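Local coordinates for protein toxin Tse2 (Pseudomonas aeruginosa, PDB 5AKO) that acts as a toxin that the H1 type VI secretion system delivers into the cytoplasm of recipient cells, where it is likely an NAD-dependent cytotoxin, at residues Pro64-Thr69 with Asn163-Ala168; Ile118-Asp123 with Trp173-Gly178; Asp133-Asn136 with Ala141-Tyr144. All blocks are in the same frame, centred on the assembly; numbering follows the deposited sequence.

Overall arrangement
The chain meets the six segments in the order 64-69, 118-123, 133-136, 141-144, 163-168 and 173-178. Contacts 1 and 2 therefore cross along the sequence, and contact 3 is nested inside both. Contacts 1 and 2 share helix 154-176, with centres about 16 Å apart. They touch where Thr122 packs on Phe164. Contact 3 lies in the hairpin of strands 128-136 and 141-148. Its centre is about 20 Å from that of contact 1 and about 22 Å from that of contact 2. One long helix thus gathers two loops that are far apart in sequence, while the hairpin, part of an antiparallel sheet, faces another protein of the assembly.

Contact 1: residues Pro64-Thr69 with Asn163-Ala168; sequences PLLHPT and NFVRNA
Leu66 reaches across to helix 154-176 with one methyl. Its CD1 lies 3.9 Å from Phe164 CB and equally close to Val165 CG2. The contact is apolar, and all four touching residues are buried. Leu66 holds CG anti to its carbonyl carbon (chi1 -57°), and chi2 of 175° then extends CD1 toward the helix. The methyl settles where the side chains of Phe164 and Val165 leave the helix. It also comes within 4.0 Å of Phe164 CG, meeting the ring obliquely at its root. The Leu66 and Phe164 side chains cross at about a right angle.

Val165 offers one branch, CG2, which lies anti to the carbonyl carbon. This methyl serves both leucines. It meets Leu66 CG as well as CD1, and Leu65 CB stands 4.3 Å from Val165 CG2. Leu65 is therefore touched near the base of its side chain, and the closer packing belongs to Leu66.

The loop is shaped by a type I beta turn from Pro64 to His67, closed by His67 N bonding to Pro64 O at 3.2 Å. The turn sets the two leucines side by side toward the helix. It also brings Pro64 CB over the centre of the His67 ring, 3.3 Å above the plane.

The loop that holds 64-69 runs between strands 33-37 and 100-103. Leu65 O accepts from Arg35 on the first strand, and Leu66 O accepts from Thr100 on the second. Strand 114-118 adds to the packing: Phe116 touches both Leu65 and Val165, and Ile118 touches Leu66. The leucine pair thus packs against both helix 154-176 and strand 114-118, which also touch each other through Val165 and Phe116, near the centre of the chain.

Contact 2: residues Ile118-Asp123 with Trp173-Gly178; sequences IPDGTD and WEKARG
Asp120 and Lys175 form a salt bridge between a loop and the C-terminal end of the long helix. One carboxylate oxygen takes part: Lys175 NZ donates to Asp120 OD1. The modelled separation of Lys175 NZ and Asp120 OD1, 2.4 Å, is very short, so its exact value is doubtful. Asp120 OD2 stays farther off, 3.5 Å from Lys175 NZ. The two side chains cross at about a right angle. Asp120 CG stands between the backbone N and the carbonyl carbon (chi1 60°), and this turns the carboxylate toward the lysine. The lysine chain passes Pro119 on its way, with Lys175 CD 4.3 Å from Pro119 CB.

The loop follows strand 114-118 in this ADP-ribosyltransferase family toxin, and its core is a type II beta turn from Pro119 to Thr122. Gly121 takes the third place with positive phi (92°), the usual place for glycine in a type II turn. Pro119 O is gripped twice by Thr122. Thr122 N reaches Pro119 O at 3.1 Å. Thr122 OG1 donates to Pro119 O at 2.6 Å, in the carbonyl plane and on a lone pair. The backbone of Asp120 is satisfied from outside: its N donates to Thr32 OG1, and its O accepts from Arg171 NE, one helical turn before Lys175. On the helix side, Arg177 N bonds to Trp173 O at 3.0 Å, and Gly178 N to Lys175 O at 3.1 Å. The indole NE1 of Trp173 donates to Pro52 O.

Contact 3: residues Asp133-Asn136 with Ala141-Tyr144; sequences DSYN and ATHY
Asp133 and His143 combine a side-chain hydrogen bond with an irregular strand pairing. His143 ND1 donates to Asp133 OD2 at 2.9 Å. The oxygen lies in the imidazole plane, at the ring edge. On the aspartate the bond arrives from the anti side, 25° out of the carboxylate plane. The two side chains run alongside each other and point the same way. His143 CG lies anti to its backbone N (chi1 -177°), which brings ND1 beside the carboxylate. Asp133 OD2 also accepts from Thr145 OG1, so two donors hold it. The far ring nitrogen, His143 NE2, bonds to Ser101 OG, and the ring meets Phe103 edge-to-face.

The strands form an antiparallel beta hairpin, 128-136 with 141-148, and the irregularity is a beta bulge. Asp133 and Ser134 both stand opposite His143: Asp133 N donates to His143 O at 3.0 Å, and His143 N donates to Ser134 O at 3.1 Å. Regular pairing resumes toward the turn. Tyr135 and Thr142 are a non-hydrogen-bonded pair. Their side chains cross on the same face, with Thr142 OG1 at the tyrosine ring edge, 3.4 Å from Tyr135 CD1. Asn136 and Ala141 form the hydrogen-bonded pair beside the turn: Asn136 N reaches Ala141 O at 2.9 Å, and Ala141 N reaches Asn136 O at 3.2 Å. Asn136 OD1 accepts from Leu139 N inside the turn. Asn136 ND2 and Ser134 OG each bond to an acidic side chain of another protein, which also packs an apolar side chain on His143.

Contact 1: residues Pro64-Thr69 with Asn163-Ala168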
loop_
_atom_site.group_PDB
_atom_site.type_symbol
_atom_site.label_atom_id
_atom_site.label_comp_id
_atom_site.label_asym_id
_atom_site.label_seq_id
_atom_site.Cartn_x
_atom_site.Cartn_y
_atom_site.Cartn_z
ATOM N N PRO C 64 -31.874 -2.736 -4.441
ATOM C CA PRO C 64 -30.570 -3.081 -5.014
ATOM C C PRO C 64 -29.604 -3.596 -3.952
ATOM O O PRO C 64 -28.539 -3.042 -3.764
ATOM C CB PRO C 64 -30.109 -1.753 -5.633
ATOM C CG PRO C 64 -30.745 -0.729 -4.776
ATOM C CD PRO C 64 -32.097 -1.286 -4.462
ATOM N N LEU C 65 -29.999 -4.676 -3.275
ATOM C CA LEU C 65 -29.346 -5.086 -2.026
ATOM C C LEU C 65 -27.932 -5.631 -2.216
ATOM O O LEU C 65 -27.111 -5.567 -1.324
ATOM C CB LEU C 65 -30.226 -6.118 -1.315
ATOM C CG LEU C 65 -31.552 -5.599 -0.704
ATOM C CD1 LEU C 65 -32.260 -6.727 0.010
ATOM C CD2 LEU C 65 -31.324 -4.473 0.285
ATOM N N LEU C 66 -27.698 -6.227 -3.361
ATOM C CA LEU C 66 -26.432 -6.792 -3.700
ATOM C C LEU C 66 -25.719 -5.959 -4.775
ATOM O O LEU C 66 -24.852 -6.468 -5.474
ATOM C CB LEU C 66 -26.654 -8.209 -4.245
ATOM C CG LEU C 66 -27.375 -9.203 -3.349
ATOM C CD1 LEU C 66 -27.625 -10.515 -4.074
ATOM C CD2 LEU C 66 -26.630 -9.490 -2.093
ATOM N N HIS C 67 -26.101 -4.698 -4.919
ATOM C CA HIS C 67 -25.389 -3.792 -5.793
ATOM C C HIS C 67 -24.167 -3.306 -5.063
ATOM O O HIS C 67 -24.258 -2.921 -3.903
ATOM C CB HIS C 67 -26.242 -2.562 -6.165
ATOM C CG HIS C 67 -27.302 -2.845 -7.171
ATOM N ND1 HIS C 67 -27.795 -1.880 -8.015
ATOM C CD2 HIS C 67 -27.994 -3.974 -7.447
ATOM C CE1 HIS C 67 -28.721 -2.411 -8.795
ATOM N NE2 HIS C 67 -28.857 -3.686 -8.473
ATOM N N PRO C 68 -23.030 -3.304 -5.725
ATOM C CA PRO C 68 -21.852 -2.708 -5.128
ATOM C C PRO C 68 -21.841 -1.220 -5.404
ATOM O O PRO C 68 -22.406 -0.806 -6.410
ATOM C CB PRO C 68 -20.718 -3.327 -5.936
ATOM C CG PRO C 68 -21.302 -3.557 -7.285
ATOM C CD PRO C 68 -22.707 -3.966 -7.010
ATOM N N THR C 69 -21.160 -0.444 -4.560
ATOM C CA THR C 69 -20.843 0.938 -4.895
ATOM C C THR C 69 -20.012 0.941 -6.186
ATOM O O THR C 69 -19.077 0.114 -6.374
ATOM C CB THR C 69 -20.024 1.668 -3.785
ATOM O OG1 THR C 69 -18.777 0.978 -3.583
ATOM C CG2 THR C 69 -20.786 1.746 -2.458
ATOM N N ASN C 163 -31.767 -10.208 -10.165
ATOM C CA ASN C 163 -32.175 -11.596 -10.226
ATOM C C ASN C 163 -31.578 -12.452 -9.144
ATOM O O ASN C 163 -32.206 -13.401 -8.713
ATOM C CB ASN C 163 -31.853 -12.211 -11.581
ATOM C CG ASN C 163 -32.704 -11.629 -12.689
ATOM O OD1 ASN C 163 -33.709 -10.971 -12.431
ATOM N ND2 ASN C 163 -32.293 -11.834 -13.903
ATOM N N PHE C 164 -30.377 -12.118 -8.683
ATOM C CA PHE C 164 -29.771 -12.856 -7.593
ATOM C C PHE C 164 -30.558 -12.660 -6.294
ATOM O O PHE C 164 -30.715 -13.589 -5.501
ATOM C CB PHE C 164 -28.314 -12.423 -7.380
ATOM C CG PHE C 164 -27.428 -13.478 -6.713
ATOM C CD1 PHE C 164 -27.937 -14.640 -6.204
ATOM C CD2 PHE C 164 -26.084 -13.302 -6.653
ATOM C CE1 PHE C 164 -27.116 -15.565 -5.607
ATOM C CE2 PHE C 164 -25.254 -14.255 -6.097
ATOM C CZ PHE C 164 -25.782 -15.380 -5.547
ATOM N N VAL C 165 -31.010 -11.446 -6.041
ATOM C CA VAL C 165 -31.874 -11.180 -4.885
ATOM C C VAL C 165 -33.140 -12.027 -4.963
ATOM O O VAL C 165 -33.526 -12.674 -3.990
ATOM C CB VAL C 165 -32.293 -9.705 -4.828
ATOM C CG1 VAL C 165 -33.367 -9.490 -3.780
ATOM C CG2 VAL C 165 -31.091 -8.807 -4.553
ATOM N N ARG C 166 -33.764 -12.044 -6.132
ATOM C CA ARG C 166 -35.016 -12.768 -6.329
ATOM C C ARG C 166 -34.798 -14.262 -6.155
ATOM O O ARG C 166 -35.622 -14.922 -5.551
ATOM C CB ARG C 166 -35.563 -12.525 -7.744
ATOM C CG ARG C 166 -35.969 -11.092 -8.057
ATOM C CD ARG C 166 -36.540 -11.057 -9.471
ATOM N NE ARG C 166 -36.626 -9.717 -10.010
ATOM C CZ ARG C 166 -37.681 -8.912 -9.924
ATOM N NH1 ARG C 166 -38.786 -9.271 -9.283
ATOM N NH2 ARG C 166 -37.632 -7.696 -10.467
ATOM N N ASN C 167 -33.689 -14.796 -6.678
ATOM C CA ASN C 167 -33.384 -16.229 -6.513
ATOM C C ASN C 167 -33.250 -16.570 -5.050
ATOM O O ASN C 167 -33.682 -17.662 -4.601
ATOM C CB ASN C 167 -32.100 -16.629 -7.244
ATOM C CG ASN C 167 -32.207 -16.485 -8.744
ATOM O OD1 ASN C 167 -33.260 -16.147 -9.274
ATOM N ND2 ASN C 167 -31.088 -16.683 -9.433
ATOM N N ALA C 168 -32.680 -15.633 -4.296
ATOM C CA ALA C 168 -32.406 -15.882 -2.872
ATOM C C ALA C 168 -33.690 -15.966 -2.060
ATOM O O ALA C 168 -33.813 -16.768 -1.145
ATOM C CB ALA C 168 -31.488 -14.799 -2.311
#

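Contact 2: residues Ile118-Asp123 with Trp173-Gly178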
loop_
_atom_site.group_PDB
_atom_site.type_symbol
_atom_site.label_atom_id
_atom_site.label_comp_id
_atom_site.label_asym_id
_atom_site.label_seq_id
_atom_site.Cartn_x
_atom_site.Cartn_y
_atom_site.Cartn_z
ATOM N N ILE C 118 -28.650 -15.191 1.792
ATOM C CA ILE C 118 -28.546 -15.913 0.532
ATOM C C ILE C 118 -28.291 -17.368 0.893
ATOM O O ILE C 118 -27.167 -17.733 1.335
ATOM C CB ILE C 118 -27.409 -15.395 -0.332
ATOM C CG1 ILE C 118 -27.623 -13.899 -0.643
ATOM C CG2 ILE C 118 -27.302 -16.207 -1.616
ATOM C CD1 ILE C 118 -26.554 -13.320 -1.570
ATOM N N PRO C 119 -29.352 -18.193 0.811
ATOM C CA PRO C 119 -29.172 -19.498 1.452
ATOM C C PRO C 119 -28.323 -20.422 0.618
ATOM O O PRO C 119 -28.304 -20.301 -0.611
ATOM C CB PRO C 119 -30.600 -20.030 1.554
ATOM C CG PRO C 119 -31.402 -18.766 1.738
ATOM C CD PRO C 119 -30.767 -17.813 0.760
ATOM N N ASP C 120 -27.611 -21.331 1.271
ATOM C CA ASP C 120 -27.017 -22.440 0.528
ATOM C C ASP C 120 -28.048 -22.900 -0.492
ATOM O O ASP C 120 -29.230 -22.978 -0.171
ATOM C CB ASP C 120 -26.702 -23.605 1.465
ATOM C CG ASP C 120 -27.941 -24.129 2.155
ATOM O OD1 ASP C 120 -28.535 -23.360 2.931
ATOM O OD2 ASP C 120 -28.350 -25.288 1.911
ATOM N N GLY C 121 -27.618 -23.187 -1.705
ATOM C CA GLY C 121 -28.519 -23.715 -2.739
ATOM C C GLY C 121 -29.176 -22.670 -3.641
ATOM O O GLY C 121 -29.923 -23.016 -4.555
ATOM N N THR C 122 -28.906 -21.384 -3.410
ATOM C CA THR C 122 -29.456 -20.339 -4.248
ATOM C C THR C 122 -28.838 -20.368 -5.642
ATOM O O THR C 122 -27.635 -20.593 -5.787
ATOM C CB THR C 122 -29.169 -18.974 -3.643
ATOM O OG1 THR C 122 -29.724 -18.944 -2.332
ATOM C CG2 THR C 122 -29.789 -17.874 -4.512
ATOM N N ASP C 123 -29.662 -20.179 -6.649
ATOM C CA ASP C 123 -29.201 -20.136 -8.045
ATOM C C ASP C 123 -28.437 -18.854 -8.326
ATOM O O ASP C 123 -28.921 -17.767 -8.036
ATOM C CB ASP C 123 -30.387 -20.273 -9.006
ATOM C CG ASP C 123 -30.977 -21.742 -9.020
ATOM O OD1 ASP C 123 -30.429 -22.658 -8.352
ATOM O OD2 ASP C 123 -31.997 -21.996 -9.690
ATOM N N TRP C 173 -37.930 -19.630 0.669
ATOM C CA TRP C 173 -39.219 -20.288 0.820
ATOM C C TRP C 173 -39.142 -21.789 0.501
ATOM O O TRP C 173 -39.745 -22.596 1.200
ATOM C CB TRP C 173 -40.324 -19.497 0.076
ATOM C CG TRP C 173 -40.561 -18.222 0.842
ATOM C CD1 TRP C 173 -40.013 -16.985 0.586
ATOM C CD2 TRP C 173 -41.297 -18.082 2.067
ATOM N NE1 TRP C 173 -40.400 -16.081 1.548
ATOM C CE2 TRP C 173 -41.188 -16.725 2.471
ATOM C CE3 TRP C 173 -42.062 -18.965 2.852
ATOM C CZ2 TRP C 173 -41.829 -16.229 3.624
ATOM C CZ3 TRP C 173 -42.692 -18.472 4.001
ATOM C CH2 TRP C 173 -42.571 -17.115 4.370
ATOM N N GLU C 174 -38.339 -22.182 -0.488
ATOM C CA GLU C 174 -38.109 -23.618 -0.756
ATOM C C GLU C 174 -37.484 -24.322 0.434
ATOM O O GLU C 174 -37.765 -25.486 0.710
ATOM C CB GLU C 174 -37.170 -23.826 -1.956
ATOM C CG GLU C 174 -37.718 -23.340 -3.285
ATOM C CD GLU C 174 -36.672 -23.348 -4.403
ATOM O OE1 GLU C 174 -35.568 -23.941 -4.239
ATOM O OE2 GLU C 174 -36.965 -22.753 -5.460
ATOM N N LYS C 175 -36.590 -23.617 1.104
ATOM C CA LYS C 175 -35.870 -24.164 2.224
ATOM C C LYS C 175 -36.840 -24.316 3.397
ATOM O O LYS C 175 -36.791 -25.302 4.126
ATOM C CB LYS C 175 -34.703 -23.242 2.593
ATOM C CG LYS C 175 -33.431 -24.019 2.877
ATOM C CD LYS C 175 -32.377 -23.288 3.706
ATOM C CE LYS C 175 -31.512 -24.334 4.453
ATOM N NZ LYS C 175 -30.075 -23.992 4.653
ATOM N N ALA C 176 -37.726 -23.331 3.548
ATOM C CA ALA C 176 -38.743 -23.331 4.591
ATOM C C ALA C 176 -39.751 -24.480 4.413
ATOM O O ALA C 176 -40.140 -25.116 5.390
ATOM C CB ALA C 176 -39.459 -21.987 4.640
ATOM N N ARG C 177 -40.138 -24.764 3.170
ATOM C CA ARG C 177 -40.971 -25.942 2.842
ATOM C C ARG C 177 -40.150 -27.268 2.713
ATOM O O ARG C 177 -40.643 -28.242 2.140
ATOM C CB ARG C 177 -41.779 -25.683 1.548
ATOM N N GLY C 178 -38.916 -27.304 3.231
ATOM C CA GLY C 178 -38.079 -28.521 3.208
ATOM C C GLY C 178 -37.478 -28.868 1.856
ATOM O O GLY C 178 -37.776 -28.234 0.840
#

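Contact 3: residues Asp133-Asn136 with Ala141-Tyr144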
loop_
_atom_site.group_PDB
_atom_site.type_symbol
_atom_site.label_atom_id
_atom_site.label_comp_id
_atom_site.label_asym_id
_atom_site.label_seq_id
_atom_site.Cartn_x
_atom_site.Cartn_y
_atom_site.Cartn_z
ATOM N N ASP C 133 -12.876 -15.558 -0.850
ATOM C CA ASP C 133 -11.592 -14.895 -0.574
ATOM C C ASP C 133 -11.141 -15.456 0.784
ATOM O O ASP C 133 -11.464 -16.571 1.122
ATOM C CB ASP C 133 -11.736 -13.385 -0.528
ATOM C CG ASP C 133 -12.477 -12.795 -1.750
ATOM O OD1 ASP C 133 -11.930 -12.764 -2.852
ATOM O OD2 ASP C 133 -13.572 -12.252 -1.610
ATOM N N SER C 134 -10.416 -14.688 1.562
ATOM C CA SER C 134 -9.780 -15.226 2.745
ATOM C C SER C 134 -10.674 -15.168 3.949
ATOM O O SER C 134 -11.649 -14.457 3.975
ATOM C CB SER C 134 -8.516 -14.433 3.046
ATOM O OG SER C 134 -7.537 -14.664 2.037
ATOM N N TYR C 135 -10.257 -15.885 4.974
ATOM C CA TYR C 135 -10.809 -15.758 6.302
ATOM C C TYR C 135 -10.240 -14.501 6.889
ATOM O O TYR C 135 -9.029 -14.340 6.939
ATOM C CB TYR C 135 -10.380 -16.961 7.158
ATOM C CG TYR C 135 -10.899 -16.887 8.532
ATOM C CD1 TYR C 135 -12.246 -16.989 8.766
ATOM C CD2 TYR C 135 -10.048 -16.712 9.621
ATOM C CE1 TYR C 135 -12.760 -16.976 10.041
ATOM C CE2 TYR C 135 -10.560 -16.639 10.911
ATOM C CZ TYR C 135 -11.917 -16.777 11.113
ATOM O OH TYR C 135 -12.471 -16.688 12.352
ATOM N N ASN C 136 -11.106 -13.643 7.386
ATOM C CA ASN C 136 -10.718 -12.405 8.005
ATOM C C ASN C 136 -10.746 -12.557 9.515
ATOM O O ASN C 136 -11.829 -12.728 10.100
ATOM C CB ASN C 136 -11.710 -11.330 7.578
ATOM C CG ASN C 136 -11.388 -9.958 8.141
ATOM O OD1 ASN C 136 -11.119 -9.777 9.344
ATOM N ND2 ASN C 136 -11.513 -8.969 7.294
ATOM N N ALA C 141 -14.713 -14.202 10.149
ATOM C CA ALA C 141 -15.658 -14.641 9.156
ATOM C C ALA C 141 -14.954 -14.684 7.862
ATOM O O ALA C 141 -13.974 -13.979 7.654
ATOM C CB ALA C 141 -16.853 -13.679 9.067
ATOM N N THR C 142 -15.447 -15.505 6.974
ATOM C CA THR C 142 -14.791 -15.639 5.673
ATOM C C THR C 142 -15.501 -14.730 4.718
ATOM O O THR C 142 -16.726 -14.770 4.627
ATOM C CB THR C 142 -14.850 -17.095 5.132
ATOM O OG1 THR C 142 -14.007 -17.917 5.950
ATOM C CG2 THR C 142 -14.327 -17.130 3.704
ATOM N N HIS C 143 -14.732 -13.963 3.972
ATOM C CA HIS C 143 -15.323 -13.000 3.014
ATOM C C HIS C 143 -15.519 -13.626 1.631
ATOM O O HIS C 143 -14.686 -14.450 1.203
ATOM C CB HIS C 143 -14.375 -11.828 2.863
ATOM C CG HIS C 143 -14.904 -10.749 1.977
ATOM N ND1 HIS C 143 -14.806 -10.788 0.605
ATOM C CD2 HIS C 143 -15.533 -9.596 2.276
ATOM C CE1 HIS C 143 -15.337 -9.692 0.099
ATOM N NE2 HIS C 143 -15.791 -8.959 1.094
ATOM N N TYR C 144 -16.582 -13.217 0.929
ATOM C CA TYR C 144 -16.864 -13.682 -0.405
ATOM C C TYR C 144 -17.247 -12.503 -1.295
ATOM O O TYR C 144 -17.742 -11.485 -0.788
ATOM C CB TYR C 144 -18.009 -14.672 -0.394
ATOM C CG TYR C 144 -17.734 -16.069 0.192
ATOM C CD1 TYR C 144 -17.694 -16.273 1.545
ATOM C CD2 TYR C 144 -17.583 -17.164 -0.619
ATOM C CE1 TYR C 144 -17.470 -17.529 2.081
ATOM C CE2 TYR C 144 -17.370 -18.419 -0.127
ATOM C CZ TYR C 144 -17.288 -18.600 1.240
ATOM O OH TYR C 144 -17.070 -19.845 1.795
#